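Local coordinates for putative uncharacterized protein (Dictyostelium purpureum, PDB 4R12) that probably serves as an essential subunit of the gamma-secretase complex, the protease that cleaves Notch receptors and amyloid-beta precursor protein within the membrane, at residues Gly170-Ser175 against Ala581-Lys586; Ser44-Leu49 against Lys66-Val71; Glu92-Leu97 against Phe141-Ile146; Ser21-Lys26 against Phe227-Ile232. All coordinates share one frame; numbering follows the deposited sequence.

Contact 1 (Gly170-Ser175 against Ala581-Lys586)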
loop_
_atom_site.group_PDB
_atom_site.type_symbol
_atom_site.label_atom_id
_atom_site.label_comp_id
_atom_site.label_asym_id
_atom_site.label_seq_id
_atom_site.Cartn_x
_atom_site.Cartn_y
_atom_site.Cartn_z
ATOM N N GLY A 170 14.340 12.571 29.794
ATOM C CA GLY A 170 14.794 12.833 28.437
ATOM C C GLY A 170 14.740 11.583 27.579
ATOM O O GLY A 170 14.418 10.503 28.073
ATOM N N ALA A 171 15.053 11.727 26.292
ATOM C CA ALA A 171 15.060 10.585 25.376
ATOM C C ALA A 171 16.116 10.725 24.294
ATOM O O ALA A 171 16.579 11.823 24.003
ATOM C CB ALA A 171 13.687 10.401 24.733
ATOM N N GLU A 172 16.495 9.595 23.705
ATOM C CA GLU A 172 17.363 9.597 22.539
ATOM C C GLU A 172 16.706 8.847 21.392
ATOM O O GLU A 172 16.211 7.731 21.563
ATOM C CB GLU A 172 18.733 8.982 22.858
ATOM C CG GLU A 172 19.581 8.719 21.619
ATOM C CD GLU A 172 20.983 8.241 21.953
ATOM O OE1 GLU A 172 21.527 8.671 22.987
ATOM O OE2 GLU A 172 21.541 7.434 21.180
ATOM N N LEU A 173 16.713 9.478 20.223
ATOM C CA LEU A 173 16.181 8.897 19.002
ATOM C C LEU A 173 17.306 8.587 18.004
ATOM O O LEU A 173 17.996 9.493 17.524
ATOM C CB LEU A 173 15.152 9.848 18.360
ATOM C CG LEU A 173 13.763 10.056 18.981
ATOM C CD1 LEU A 173 13.820 10.623 20.397
ATOM C CD2 LEU A 173 12.900 10.957 18.081
ATOM N N ASP A 174 17.481 7.309 17.695
ATOM C CA ASP A 174 18.453 6.851 16.705
ATOM C C ASP A 174 17.759 6.408 15.422
ATOM O O ASP A 174 17.018 5.420 15.420
ATOM C CB ASP A 174 19.280 5.677 17.246
ATOM C CG ASP A 174 19.973 5.999 18.545
ATOM O OD1 ASP A 174 20.579 7.083 18.640
ATOM O OD2 ASP A 174 19.913 5.163 19.472
ATOM N N SER A 175 17.999 7.134 14.338
ATOM C CA SER A 175 17.493 6.746 13.029
ATOM C C SER A 175 18.336 7.405 11.958
ATOM O O SER A 175 17.853 8.242 11.199
ATOM C CB SER A 175 16.011 7.119 12.872
ATOM O OG SER A 175 15.816 8.525 12.931
ATOM N N ALA A 581 16.236 3.092 16.918
ATOM C CA ALA A 581 15.981 2.877 18.344
ATOM C C ALA A 581 15.512 4.129 19.084
ATOM O O ALA A 581 15.894 5.259 18.761
ATOM C CB ALA A 581 17.228 2.318 19.023
ATOM N N LEU A 582 14.683 3.900 20.098
ATOM C CA LEU A 582 14.178 4.957 20.955
ATOM C C LEU A 582 14.439 4.587 22.410
ATOM O O LEU A 582 13.992 3.541 22.890
ATOM C CB LEU A 582 12.682 5.183 20.699
ATOM C CG LEU A 582 11.886 6.210 21.508
ATOM C CD1 LEU A 582 12.714 7.416 21.903
ATOM C CD2 LEU A 582 10.702 6.668 20.664
ATOM N N LYS A 583 15.176 5.443 23.103
ATOM C CA LYS A 583 15.555 5.182 24.478
ATOM C C LYS A 583 15.127 6.338 25.362
ATOM O O LYS A 583 15.228 7.499 24.966
ATOM C CB LYS A 583 17.070 4.967 24.591
ATOM C CG LYS A 583 17.641 3.976 23.582
ATOM C CD LYS A 583 19.154 4.138 23.436
ATOM C CE LYS A 583 19.704 3.220 22.351
ATOM N NZ LYS A 583 21.155 3.457 22.095
ATOM N N VAL A 584 14.645 6.016 26.558
ATOM C CA VAL A 584 14.281 7.033 27.535
ATOM C C VAL A 584 15.162 6.857 28.773
ATOM O O VAL A 584 15.580 5.743 29.092
ATOM C CB VAL A 584 12.773 6.958 27.884
ATOM C CG1 VAL A 584 12.428 7.843 29.066
ATOM C CG2 VAL A 584 11.949 7.374 26.675
ATOM N N PHE A 585 15.469 7.965 29.439
ATOM C CA PHE A 585 16.408 7.970 30.551
ATOM C C PHE A 585 16.202 9.229 31.378
ATOM O O PHE A 585 15.591 10.191 30.904
ATOM C CB PHE A 585 17.840 7.903 30.025
ATOM C CG PHE A 585 18.164 8.987 29.039
ATOM C CD1 PHE A 585 18.655 10.209 29.466
ATOM C CD2 PHE A 585 17.947 8.794 27.686
ATOM C CE1 PHE A 585 18.937 11.215 28.564
ATOM C CE2 PHE A 585 18.227 9.793 26.776
ATOM C CZ PHE A 585 18.723 11.008 27.216
ATOM N N LYS A 586 16.713 9.243 32.605
ATOM C CA LYS A 586 16.661 10.470 33.393
ATOM C C LYS A 586 17.941 11.268 33.196
ATOM O O LYS A 586 19.035 10.708 33.161
ATOM C CB LYS A 586 16.416 10.172 34.874
ATOM C CG LYS A 586 14.959 10.389 35.278
ATOM C CD LYS A 586 14.739 10.334 36.783
ATOM C CE LYS A 586 13.315 10.763 37.134
ATOM N NZ LYS A 586 13.006 10.588 38.583
#
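Gly170 and Phe585 open a run of five antiparallel pairs that ends at Asp174 and Ala581, the two strands lying 162° apart in direction. Six backbone hydrogen bonds, two at each of the pairs Gly170-Phe585, Glu172-Lys583 and Asp174-Ala581, establish the register. Lys583 can be followed outward over the face it shares with Glu172 and Asp174. Its CB lies 4.2 Å from Glu172 O, and the chain then runs extended beside the Glu172 side chain. CD passes Asp174 OD2, CE comes within 3.5 Å of that oxygen, and NZ makes a weak 3.4 Å hydrogen bond to it, part of a salt bridge. Farther along this face, chi1 of 55° sets the Phe585 ring back over the neighbouring strand. Gly170 O sits above one ring face, offset toward the rim, while Glu172 N meets the edge, 3.5 Å from Phe585 CE2. With an alanine here, Gly170 O would probably lose the ring face it lies over, and Glu172 N its edge contact. On the opposite face, Leu173 CD1 meets Leu582 CD1 at 3.7 Å, and both leucines touch Phe144. The face with Leu173 and Leu582 is thus apolar, while the other mixes the Phe585 ring with the Glu172, Asp174 and Lys583 cluster. Glu172 OE2 and Asp174 OD1 lie 2.7 Å apart, so one acid probably carries a proton, and Lys583 would be expected to offset the remaining charge.

Contact 2 (Ser44-Leu49 against Lys66-Val71); sequences SGILYL and KDIIVV
Ile69 fills the hollow beside Gly45, which has no side chain to occupy it. With chi1 at -56° and chi2 at -57°, its longer branch turns back along the partner strand: CG1 rests 3.6 Å from Gly45 N, and CD1 reaches the Ser44 carbonyl carbon. The other branch bears on Leu47, whose CD2 forms a bump between two methyls, 3.9 Å from Ile69 CG2 and 3.9 Å from Val71 CG2. A serine in place of Ile69 would probably leave a gap against Gly45 and take one wall from the Leu47 methyl. Leu49 CD1 prolongs this row, touching Val71 CG1. On the opposite face, Ile68 is the wedge: CG1 meets Ile46 CG2 at 3.8 Å, and CG2 lies 3.7 Å from Tyr48 CB, while the Tyr48 hydroxyl is hydrogen-bonded to Ser55 O. Four backbone bonds fix the parallel register, from Ile46 N to Asp67 O through Val71 N to Tyr48 O, although the strand axes diverge by 48°. Helix 148-160 covers the Leu47, Leu49 and Val71 row. Two parallel strands linked through the short helix 53-57 form a beta-alpha-beta unit of the alpha/beta small lobe.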
loop_
_atom_site.group_PDB
_atom_site.type_symbol
_atom_site.label_atom_id
_atom_site.label_comp_id
_atom_site.label_asym_id
_atom_site.label_seq_id
_atom_site.Cartn_x
_atom_site.Cartn_y
_atom_site.Cartn_z
ATOM N N SER A 44 19.304 13.479 21.091
ATOM C CA SER A 44 18.808 13.377 22.454
ATOM C C SER A 44 18.438 14.753 22.990
ATOM O O SER A 44 18.878 15.763 22.460
ATOM C CB SER A 44 19.849 12.712 23.361
ATOM O OG SER A 44 21.048 13.468 23.386
ATOM N N GLY A 45 17.613 14.781 24.032
ATOM C CA GLY A 45 17.177 16.034 24.617
ATOM C C GLY A 45 16.173 15.841 25.735
ATOM O O GLY A 45 15.748 14.719 26.026
ATOM N N ILE A 46 15.799 16.948 26.367
ATOM C CA ILE A 46 14.790 16.941 27.417
ATOM C C ILE A 46 13.391 16.783 26.791
ATOM O O ILE A 46 13.082 17.410 25.774
ATOM C CB ILE A 46 14.872 18.235 28.266
ATOM C CG1 ILE A 46 13.957 18.160 29.487
ATOM C CG2 ILE A 46 14.556 19.464 27.426
ATOM C CD1 ILE A 46 14.489 17.288 30.588
ATOM N N LEU A 47 12.558 15.929 27.379
ATOM C CA LEU A 47 11.197 15.753 26.880
ATOM C C LEU A 47 10.338 16.969 27.216
ATOM O O LEU A 47 10.285 17.401 28.366
ATOM C CB LEU A 47 10.567 14.486 27.462
ATOM C CG LEU A 47 11.191 13.146 27.068
ATOM C CD1 LEU A 47 10.470 12.012 27.755
ATOM C CD2 LEU A 47 11.169 12.965 25.559
ATOM N N TYR A 48 9.689 17.534 26.204
ATOM C CA TYR A 48 8.766 18.646 26.408
ATOM C C TYR A 48 7.438 18.326 25.730
ATOM O O TYR A 48 7.400 18.109 24.521
ATOM C CB TYR A 48 9.338 19.953 25.857
ATOM C CG TYR A 48 8.387 21.130 25.979
ATOM C CD1 TYR A 48 7.415 21.372 25.011
ATOM C CD2 TYR A 48 8.457 21.996 27.064
ATOM C CE1 TYR A 48 6.544 22.438 25.120
ATOM C CE2 TYR A 48 7.589 23.068 27.182
ATOM C CZ TYR A 48 6.634 23.283 26.208
ATOM O OH TYR A 48 5.769 24.346 26.322
ATOM N N LEU A 49 6.355 18.322 26.507
ATOM C CA LEU A 49 5.040 17.903 26.010
ATOM C C LEU A 49 4.173 19.052 25.508
ATOM O O LEU A 49 3.915 20.015 26.227
ATOM C CB LEU A 49 4.283 17.151 27.106
ATOM C CG LEU A 49 2.823 16.801 26.805
ATOM C CD1 LEU A 49 2.727 15.769 25.684
ATOM C CD2 LEU A 49 2.141 16.303 28.060
ATOM N N LYS A 66 19.031 23.549 26.176
ATOM C CA LYS A 66 19.314 23.614 24.753
ATOM C C LYS A 66 18.545 22.501 24.025
ATOM O O LYS A 66 17.583 22.762 23.310
ATOM C CB LYS A 66 20.822 23.497 24.495
ATOM C CG LYS A 66 21.209 23.477 23.019
ATOM C CD LYS A 66 22.685 23.130 22.820
ATOM C CE LYS A 66 23.599 24.296 23.178
ATOM N NZ LYS A 66 23.457 25.448 22.234
ATOM N N ASP A 67 18.949 21.257 24.241
ATOM C CA ASP A 67 18.437 20.147 23.447
ATOM C C ASP A 67 17.052 19.676 23.906
ATOM O O ASP A 67 16.886 19.227 25.039
ATOM C CB ASP A 67 19.436 18.987 23.483
ATOM C CG ASP A 67 20.825 19.401 22.999
ATOM O OD1 ASP A 67 20.903 20.283 22.111
ATOM O OD2 ASP A 67 21.832 18.854 23.508
ATOM N N ILE A 68 16.066 19.775 23.018
ATOM C CA ILE A 68 14.691 19.411 23.357
ATOM C C ILE A 68 14.106 18.353 22.416
ATOM O O ILE A 68 14.168 18.511 21.197
ATOM C CB ILE A 68 13.774 20.657 23.327
ATOM C CG1 ILE A 68 14.274 21.714 24.319
ATOM C CG2 ILE A 68 12.321 20.273 23.619
ATOM C CD1 ILE A 68 13.560 23.050 24.210
ATOM N N ILE A 69 13.555 17.281 22.993
ATOM C CA ILE A 69 12.701 16.333 22.273
ATOM C C ILE A 69 11.234 16.663 22.545
ATOM O O ILE A 69 10.732 16.441 23.648
ATOM C CB ILE A 69 12.951 14.869 22.687
ATOM C CG1 ILE A 69 14.421 14.485 22.496
ATOM C CG2 ILE A 69 12.022 13.919 21.903
ATOM C CD1 ILE A 69 14.910 14.676 21.083
ATOM N N VAL A 70 10.553 17.201 21.540
ATOM C CA VAL A 70 9.146 17.560 21.676
ATOM C C VAL A 70 8.251 16.329 21.591
ATOM O O VAL A 70 8.347 15.534 20.651
ATOM C CB VAL A 70 8.715 18.574 20.600
ATOM C CG1 VAL A 70 7.228 18.900 20.729
ATOM C CG2 VAL A 70 9.548 19.843 20.701
ATOM N N VAL A 71 7.385 16.174 22.586
ATOM C CA VAL A 71 6.380 15.116 22.592
ATOM C C VAL A 71 5.046 15.725 22.187
ATOM O O VAL A 71 4.571 16.658 22.830
ATOM C CB VAL A 71 6.256 14.455 23.974
ATOM C CG1 VAL A 71 5.241 13.329 23.932
ATOM C CG2 VAL A 71 7.614 13.941 24.435
#

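Contact 3 (Glu92-Leu97 against Phe141-Ile146)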
loop_
_atom_site.group_PDB
_atom_site.type_symbol
_atom_site.label_atom_id
_atom_site.label_comp_id
_atom_site.label_asym_id
_atom_site.label_seq_id
_atom_site.Cartn_x
_atom_site.Cartn_y
_atom_site.Cartn_z
ATOM N N GLU A 92 15.526 18.835 18.782
ATOM C CA GLU A 92 16.408 17.714 18.446
ATOM C C GLU A 92 15.632 16.480 17.980
ATOM O O GLU A 92 16.207 15.508 17.493
ATOM C CB GLU A 92 17.291 17.365 19.641
ATOM C CG GLU A 92 18.280 18.465 20.006
ATOM C CD GLU A 92 19.330 18.700 18.927
ATOM O OE1 GLU A 92 19.479 17.837 18.037
ATOM O OE2 GLU A 92 20.014 19.754 18.973
ATOM N N GLY A 93 14.320 16.521 18.119
ATOM C CA GLY A 93 13.526 15.392 17.685
ATOM C C GLY A 93 12.096 15.544 18.122
ATOM O O GLY A 93 11.784 16.393 18.956
ATOM N N ILE A 94 11.224 14.720 17.554
ATOM C CA ILE A 94 9.816 14.725 17.925
ATOM C C ILE A 94 9.334 13.299 18.163
ATOM O O ILE A 94 9.701 12.378 17.427
ATOM C CB ILE A 94 8.952 15.404 16.838
ATOM C CG1 ILE A 94 9.254 16.902 16.789
ATOM C CG2 ILE A 94 7.458 15.192 17.088
ATOM C CD1 ILE A 94 8.631 17.600 15.605
ATOM N N ILE A 95 8.536 13.124 19.212
ATOM C CA ILE A 95 7.827 11.875 19.454
ATOM C C ILE A 95 6.340 12.139 19.322
ATOM O O ILE A 95 5.799 13.037 19.976
ATOM C CB ILE A 95 8.123 11.299 20.842
ATOM C CG1 ILE A 95 9.619 11.031 20.992
ATOM C CG2 ILE A 95 7.310 10.033 21.078
ATOM C CD1 ILE A 95 10.030 10.584 22.389
ATOM N N VAL A 96 5.685 11.371 18.461
ATOM C CA VAL A 96 4.250 11.531 18.252
ATOM C C VAL A 96 3.502 10.430 18.994
ATOM O O VAL A 96 3.751 9.235 18.798
ATOM C CB VAL A 96 3.880 11.518 16.748
ATOM C CG1 VAL A 96 2.351 11.591 16.563
ATOM C CG2 VAL A 96 4.587 12.679 16.018
ATOM N N LEU A 97 2.584 10.852 19.856
ATOM C CA LEU A 97 1.815 9.939 20.685
ATOM C C LEU A 97 0.636 9.364 19.901
ATOM O O LEU A 97 0.001 10.069 19.115
ATOM C CB LEU A 97 1.317 10.670 21.940
ATOM C CG LEU A 97 2.387 11.376 22.789
ATOM C CD1 LEU A 97 1.719 12.293 23.799
ATOM C CD2 LEU A 97 3.285 10.370 23.496
ATOM N N PHE A 141 15.848 16.447 11.701
ATOM C CA PHE A 141 15.828 15.819 13.015
ATOM C C PHE A 141 14.910 14.609 12.936
ATOM O O PHE A 141 14.037 14.566 12.067
ATOM C CB PHE A 141 15.349 16.802 14.097
ATOM C CG PHE A 141 14.033 17.476 13.784
ATOM C CD1 PHE A 141 12.822 16.821 13.994
ATOM C CD2 PHE A 141 14.004 18.776 13.299
ATOM C CE1 PHE A 141 11.621 17.452 13.706
ATOM C CE2 PHE A 141 12.803 19.411 13.021
ATOM C CZ PHE A 141 11.612 18.750 13.224
ATOM N N PRO A 142 15.094 13.628 13.831
ATOM C CA PRO A 142 14.259 12.429 13.723
ATOM C C PRO A 142 12.856 12.630 14.296
ATOM O O PRO A 142 12.649 13.419 15.230
ATOM C CB PRO A 142 15.040 11.395 14.531
ATOM C CG PRO A 142 15.748 12.213 15.571
ATOM C CD PRO A 142 16.091 13.514 14.910
ATOM N N ILE A 143 11.894 11.922 13.713
ATOM C CA ILE A 143 10.542 11.893 14.234
ATOM C C ILE A 143 10.117 10.429 14.383
ATOM O O ILE A 143 10.221 9.644 13.433
ATOM C CB ILE A 143 9.539 12.660 13.318
ATOM C CG1 ILE A 143 10.073 14.062 12.995
ATOM C CG2 ILE A 143 8.166 12.759 13.982
ATOM C CD1 ILE A 143 9.106 14.928 12.172
ATOM N N PHE A 144 9.696 10.059 15.589
ATOM C CA PHE A 144 9.145 8.723 15.847
ATOM C C PHE A 144 7.706 8.798 16.326
ATOM O O PHE A 144 7.368 9.649 17.159
ATOM C CB PHE A 144 9.933 7.974 16.936
ATOM C CG PHE A 144 11.296 7.481 16.521
ATOM C CD1 PHE A 144 12.208 8.314 15.910
ATOM C CD2 PHE A 144 11.693 6.193 16.832
ATOM C CE1 PHE A 144 13.483 7.861 15.578
ATOM C CE2 PHE A 144 12.967 5.735 16.502
ATOM C CZ PHE A 144 13.859 6.576 15.872
ATOM N N ALA A 145 6.874 7.871 15.855
ATOM C CA ALA A 145 5.649 7.553 16.556
ATOM C C ALA A 145 5.922 6.360 17.477
ATOM O O ALA A 145 6.895 5.624 17.284
ATOM C CB ALA A 145 4.512 7.234 15.580
ATOM N N ILE A 146 5.067 6.179 18.476
ATOM C CA ILE A 146 5.203 5.073 19.418
ATOM C C ILE A 146 3.827 4.470 19.648
ATOM O O ILE A 146 2.816 5.146 19.446
ATOM C CB ILE A 146 5.816 5.520 20.764
ATOM C CG1 ILE A 146 5.231 6.865 21.202
ATOM C CG2 ILE A 146 7.348 5.605 20.657
ATOM C CD1 ILE A 146 5.664 7.288 22.580
#
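Ile94, Ile95 and Val96 pair in parallel with Ile143, Phe144 and Ala145, the strand axes 20° apart and 4.6 Å apart at their closest. Ile94 N to Pro142 O, Phe144 N to Ile94 O and Val96 N to Phe144 O form the ladder, followed by a weak bond from Ile146 N to Val96 O of 3.3 Å. At the start, Phe141 swings its ring toward Ile94, placing CE1 3.5 Å from Ile94 CD1, with Gly93 CA alongside the same ring. Pro142 follows, its CD 3.3 Å from Glu92 O. In the middle, Ile143 CG2 lies between two neighbours, 4.0 Å from Ile94 CB and 4.1 Å from Val96 CG2. At the far end, chi1 of 41° puts Ile146 CG1 between its own backbone N and carbonyl carbon, which carries CD1 across to Ile95 CG2 at 3.5 Å. The same CD1 meets Leu97 CD2 at 4.0 Å. Helix 148-160 touches Leu97 and Ile146, and Ile146 O accepts a hydrogen bond from Thr98 OG1 near the glycan on Asn148. Parallel strands with a helix against their apolar side chains are characteristic of an alpha/beta sheet, here that of the small lobe.

Contact 4 (Ser21-Lys26 against Phe227-Ile232)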
loop_
_atom_site.group_PDB
_atom_site.type_symbol
_atom_site.label_atom_id
_atom_site.label_comp_id
_atom_site.label_asym_id
_atom_site.label_seq_id
_atom_site.Cartn_x
_atom_site.Cartn_y
_atom_site.Cartn_z
ATOM N N SER A 21 8.490 1.279 18.360
ATOM C CA SER A 21 8.636 2.631 17.822
ATOM C C SER A 21 8.634 2.619 16.291
ATOM O O SER A 21 9.114 1.666 15.658
ATOM C CB SER A 21 9.919 3.287 18.334
ATOM O OG SER A 21 11.048 2.811 17.624
ATOM N N TYR A 22 8.108 3.695 15.704
ATOM C CA TYR A 22 7.861 3.743 14.273
ATOM C C TYR A 22 8.471 5.014 13.686
ATOM O O TYR A 22 7.906 6.097 13.801
ATOM C CB TYR A 22 6.360 3.683 13.991
ATOM C CG TYR A 22 5.623 2.631 14.804
ATOM C CD1 TYR A 22 5.719 1.286 14.487
ATOM C CD2 TYR A 22 4.826 2.992 15.887
ATOM C CE1 TYR A 22 5.052 0.313 15.243
ATOM C CE2 TYR A 22 4.154 2.030 16.641
ATOM C CZ TYR A 22 4.272 0.694 16.311
ATOM O OH TYR A 22 3.594 -0.270 17.044
ATOM N N PRO A 23 9.639 4.876 13.058
ATOM C CA PRO A 23 10.405 6.048 12.614
ATOM C C PRO A 23 9.880 6.670 11.323
ATOM O O PRO A 23 9.304 5.991 10.461
ATOM C CB PRO A 23 11.807 5.479 12.396
ATOM C CG PRO A 23 11.559 4.046 11.996
ATOM C CD PRO A 23 10.325 3.603 12.759
ATOM N N CYS A 24 10.080 7.977 11.215
ATOM C CA CYS A 24 10.042 8.676 9.948
ATOM C C CYS A 24 11.371 8.432 9.232
ATOM O O CYS A 24 12.429 8.635 9.819
ATOM C CB CYS A 24 9.812 10.172 10.184
ATOM S SG CYS A 24 9.993 11.191 8.715
ATOM N N THR A 25 11.331 7.978 7.982
ATOM C CA THR A 25 12.568 7.633 7.275
ATOM C C THR A 25 12.789 8.595 6.121
ATOM O O THR A 25 11.898 9.380 5.805
ATOM C CB THR A 25 12.523 6.194 6.747
ATOM O OG1 THR A 25 11.459 6.080 5.805
ATOM C CG2 THR A 25 12.296 5.194 7.904
ATOM N N LYS A 26 13.965 8.535 5.501
ATOM C CA LYS A 26 14.310 9.466 4.418
ATOM C C LYS A 26 14.119 8.843 3.037
ATOM O O LYS A 26 14.590 7.728 2.760
ATOM C CB LYS A 26 15.764 9.958 4.560
ATOM C CG LYS A 26 16.011 11.368 3.968
ATOM C CD LYS A 26 15.752 12.436 5.039
ATOM C CE LYS A 26 15.649 13.849 4.474
ATOM N NZ LYS A 26 15.452 14.827 5.596
ATOM N N PHE A 227 4.394 7.794 8.896
ATOM C CA PHE A 227 5.118 6.709 9.575
ATOM C C PHE A 227 4.785 5.406 8.874
ATOM O O PHE A 227 3.739 4.809 9.137
ATOM C CB PHE A 227 4.731 6.632 11.062
ATOM C CG PHE A 227 4.980 7.909 11.810
ATOM C CD1 PHE A 227 6.275 8.308 12.106
ATOM C CD2 PHE A 227 3.934 8.720 12.189
ATOM C CE1 PHE A 227 6.517 9.501 12.773
ATOM C CE2 PHE A 227 4.169 9.908 12.862
ATOM C CZ PHE A 227 5.463 10.297 13.159
ATOM N N ARG A 228 5.661 4.959 7.982
ATOM C CA ARG A 228 5.282 3.898 7.055
ATOM C C ARG A 228 5.133 2.510 7.702
ATOM O O ARG A 228 4.505 1.618 7.108
ATOM C CB ARG A 228 6.274 3.868 5.880
ATOM C CG ARG A 228 6.013 5.051 4.894
ATOM C CD ARG A 228 7.132 5.268 3.874
ATOM N NE ARG A 228 8.267 6.019 4.420
ATOM C CZ ARG A 228 8.299 7.345 4.559
ATOM N NH1 ARG A 228 7.256 8.087 4.198
ATOM N NH2 ARG A 228 9.384 7.938 5.070
ATOM N N ASP A 229 5.663 2.322 8.908
ATOM C CA ASP A 229 5.405 1.073 9.633
ATOM C C ASP A 229 3.963 1.019 10.132
ATOM O O ASP A 229 3.510 -0.019 10.598
ATOM C CB ASP A 229 6.355 0.900 10.815
ATOM C CG ASP A 229 7.790 0.709 10.377
ATOM O OD1 ASP A 229 8.036 -0.129 9.478
ATOM O OD2 ASP A 229 8.666 1.428 10.908
ATOM N N LEU A 230 3.250 2.145 10.041
ATOM C CA LEU A 230 1.863 2.227 10.493
ATOM C C LEU A 230 0.894 2.356 9.323
ATOM O O LEU A 230 -0.251 2.764 9.513
ATOM C CB LEU A 230 1.655 3.420 11.438
ATOM C CG LEU A 230 2.478 3.391 12.728
ATOM C CD1 LEU A 230 2.224 4.642 13.573
ATOM C CD2 LEU A 230 2.123 2.116 13.512
ATOM N N SER A 231 1.352 1.996 8.127
ATOM C CA SER A 231 0.584 2.211 6.906
ATOM C C SER A 231 -0.490 1.142 6.641
ATOM O O SER A 231 -0.424 0.425 5.617
ATOM C CB SER A 231 1.545 2.285 5.705
ATOM O OG SER A 231 2.351 1.116 5.646
ATOM N N ILE A 232 -1.455 1.047 7.552
ATOM C CA ILE A 232 -2.616 0.171 7.384
ATOM C C ILE A 232 -3.387 0.535 6.113
ATOM O O ILE A 232 -3.762 -0.350 5.332
ATOM C CB ILE A 232 -3.555 0.260 8.599
ATOM C CG1 ILE A 232 -2.811 -0.177 9.870
ATOM C CG2 ILE A 232 -4.850 -0.575 8.390
ATOM C CD1 ILE A 232 -3.667 -0.127 11.113
HETATM O O HOH W 1 7.434 3.916 10.666
HETATM O O HOH W 2 8.275 6.268 7.769
HETATM O O HOH W 3 10.329 3.993 5.042
#
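Leu230 sets its CD2 squarely over the Tyr22 ring, 3.5 Å from the ring centroid and 3° off the normal, a CH-pi contact. It belongs to the junction of the nicastrin lobes, where strand 21-29 of the small lobe meets a large-lobe loop containing a 3-10 turn at Arg228-Asp229. Tyr22 CG stands beside its own backbone N, anti to the carbonyl carbon, and the ring reaches across to this loop. Asp229 CB lies obliquely to the ring, 3.7 Å from Tyr22 CD1. Next to this pair, Phe227 brings CD1 to within 3.2 Å of Tyr22 O and turns its ring edge to Cys24 N. The same phenylalanine packs on Ile143, Ala145 and Phe77, while Cys24 is held by its disulfide to Cys36. Farther out, Pro23 O receives hydrogen bonds from two waters that link it to the turn. One takes a bond from Asp229 N and gives one to Asp229 OD2; the other accepts from Arg228 N. Asp229 OD2 also lies 3.3 Å from Pro23 CD. At the polar edge Arg228 bends at chi3 and presents its guanidinium to Thr25, with a third water accepting from NE in the group's plane. Arg228 NH2 donates to Thr25 OG1 over 2.9 Å, the hydrogen nearly in line at 170° and the oxygen just 1° out of the guanidinium plane.

In the fold
From the N terminus, residues 21-26 leave contact 4 open while the chain builds the small lobe. Contact 2 closes the short loop between 44-49 and 66-71, and contact 3 then closes a longer one between 92-97 and 141-146, so both lie within the span of contact 4. Residues 170-175 start contact 1 before 227-232 completes contact 4, and 581-586 finishes contact 1, some 400 residues after it opened; these two therefore cross. Neighbouring strands join the set: backbone hydrogen bonds link Ala171 to Gly45, Val70 to Ile95 and Ile143 to Cys24. Contact 1 adds the C-terminal strand to the small lobe, whereas contact 4 brings the large lobe against it.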